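Local coordinates for AB hydrolase-1 domain-containing protein (PDB 3BDI) that is of unknown function but, as a member of the ABHD14 family of alpha/beta hydrolases, probably acts as a hydrolase, at residues T39-D44 and F67-S72. Sequence-based numbering, arbitrary orientation.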
# COMPACT_ATOMS: atom_id res chain seq x y z
N THR A 39 3.40 -10.35 -5.13
CA THR A 39 4.06 -10.34 -3.84
C THR A 39 4.96 -9.14 -3.74
O THR A 39 5.04 -8.30 -4.66
CB THR A 39 4.89 -11.65 -3.60
OG1 THR A 39 6.13 -11.66 -4.34
CG2 THR A 39 4.10 -12.89 -3.90
N SER A 40 5.74 -9.05 -2.64
CA SER A 40 6.71 -7.98 -2.48
C SER A 40 7.82 -8.02 -3.52
O SER A 40 8.48 -6.98 -3.74
CB SER A 40 7.32 -8.03 -1.09
OG SER A 40 8.07 -9.21 -0.93
N MSE A 41 8.02 -9.16 -4.20
CA MSE A 41 9.00 -9.24 -5.30
C MSE A 41 8.57 -8.39 -6.50
O MSE A 41 9.43 -7.89 -7.24
CB MSE A 41 9.24 -10.68 -5.73
CG MSE A 41 9.73 -11.58 -4.64
SE MSE A 41 11.49 -11.09 -3.96
CE MSE A 41 12.46 -11.36 -5.58
N ASP A 42 7.27 -8.20 -6.68
CA ASP A 42 6.80 -7.60 -7.91
C ASP A 42 6.99 -6.10 -7.99
O ASP A 42 6.87 -5.52 -9.07
CB ASP A 42 5.36 -8.02 -8.15
CG ASP A 42 5.28 -9.47 -8.47
OD1 ASP A 42 5.69 -9.85 -9.60
OD2 ASP A 42 4.84 -10.28 -7.65
N TRP A 43 7.33 -5.44 -6.89
CA TRP A 43 7.67 -4.05 -6.87
C TRP A 43 9.03 -3.83 -7.59
O TRP A 43 9.38 -2.66 -7.83
CB TRP A 43 7.77 -3.53 -5.41
CG TRP A 43 6.58 -3.78 -4.53
CD1 TRP A 43 6.62 -4.40 -3.32
CD2 TRP A 43 5.19 -3.41 -4.75
NE1 TRP A 43 5.35 -4.45 -2.77
CE2 TRP A 43 4.46 -3.86 -3.63
CE3 TRP A 43 4.48 -2.82 -5.81
CZ2 TRP A 43 3.10 -3.65 -3.48
CZ3 TRP A 43 3.12 -2.61 -5.66
CH2 TRP A 43 2.44 -3.05 -4.49
N ASP A 44 9.77 -4.88 -7.89
CA ASP A 44 11.02 -4.76 -8.68
C ASP A 44 10.70 -4.14 -10.04
O ASP A 44 11.55 -3.45 -10.62
CB ASP A 44 11.65 -6.15 -8.99
CG ASP A 44 12.42 -6.78 -7.84
OD1 ASP A 44 12.66 -6.07 -6.85
OD2 ASP A 44 12.80 -7.97 -8.05
N PHE A 67 0.46 -15.42 1.86
CA PHE A 67 0.81 -15.09 0.48
C PHE A 67 2.33 -15.11 0.36
O PHE A 67 3.06 -14.94 1.34
CB PHE A 67 0.31 -13.68 0.10
CG PHE A 67 -1.17 -13.60 0.01
CD1 PHE A 67 -1.97 -13.47 1.15
CD2 PHE A 67 -1.79 -13.68 -1.22
CE1 PHE A 67 -3.32 -13.39 1.04
CE2 PHE A 67 -3.16 -13.60 -1.31
CZ PHE A 67 -3.92 -13.51 -0.17
N GLY A 68 2.84 -15.25 -0.85
CA GLY A 68 4.27 -15.18 -1.12
C GLY A 68 5.05 -16.12 -0.24
O GLY A 68 4.80 -17.32 -0.22
N ARG A 69 6.01 -15.56 0.48
CA ARG A 69 6.94 -16.30 1.35
C ARG A 69 6.53 -16.26 2.84
O ARG A 69 7.23 -16.81 3.67
CB ARG A 69 8.35 -15.74 1.21
CG ARG A 69 8.96 -16.06 -0.13
CD ARG A 69 10.24 -15.22 -0.31
NE ARG A 69 11.13 -15.85 -1.26
CZ ARG A 69 11.09 -15.68 -2.58
NH1 ARG A 69 10.14 -14.95 -3.16
NH2 ARG A 69 11.94 -16.38 -3.33
N SER A 70 5.39 -15.66 3.16
CA SER A 70 4.98 -15.48 4.55
C SER A 70 4.12 -16.64 5.03
O SER A 70 3.31 -17.21 4.30
CB SER A 70 4.22 -14.17 4.73
OG SER A 70 5.11 -13.08 4.58
N ALA A 71 4.23 -16.94 6.31
CA ALA A 71 3.44 -18.01 6.88
C ALA A 71 1.98 -17.65 6.88
O ALA A 71 1.62 -16.45 6.96
CB ALA A 71 3.93 -18.28 8.33
N SER A 72 1.13 -18.69 6.84
CA SER A 72 -0.27 -18.51 7.15
C SER A 72 -0.43 -18.00 8.58
O SER A 72 0.45 -18.12 9.41
CB SER A 72 -0.96 -19.84 7.04
OG SER A 72 -0.93 -20.32 5.69
O HOH W 1 7.81 -13.34 -2.42
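Thr39 has CG2 beside its backbone N and anti to the carbonyl carbon, which carries the methyl to Gly68. The other branch, OG1, lies between N and the carbonyl carbon (chi1 76°), where it meets both Met41 N and a bridging water. The contact joins two surface loops of the alpha/beta hydrolase fold, those that follow the neighbouring parallel strands 28-33 and 57-62. Residues 67-70 form a type II' beta turn, closed by Ser70 N to Phe67 O. Gly68 takes a positive phi in it, and Thr39 CG2 packs on Gly68 CA at 3.6 Å. The lack of a side chain on Gly68 lets the methyl come this close.

No direct hydrogen bond crosses the contact. The water bridges it instead, its O 3.1 Å from Thr39 OG1. The water O accepts from Arg69 NH1 at 2.9 Å, in the plane of the guanidinium and at its edge. Within its own loop, Thr39 OG1 accepts from Met41 N (N-H...O angle 154°), an ST turn. Asp42 OD2 accepts from Thr39 N with its anti lone pair, nearly straight (N-H...O angle 164°). A valine in place of Thr39 would probably leave Met41 N and the water without their hydroxyl partner, and Arg69 with a weaker tie to this loop.

Asp63 links the two loops, with OD1 bonded to Ser40 OG and OD2 to Arg69 N. Arg69 also makes a cation-pi contact with Phe17 of strand 14-21. Its chain, extended from CG to NE, crosses the bent chain of selenomethionine Met41 at about a right angle. There Met41 CG meets Arg69 NH1 obliquely at 3.7 Å, with SE 4.2 Å from the same nitrogen.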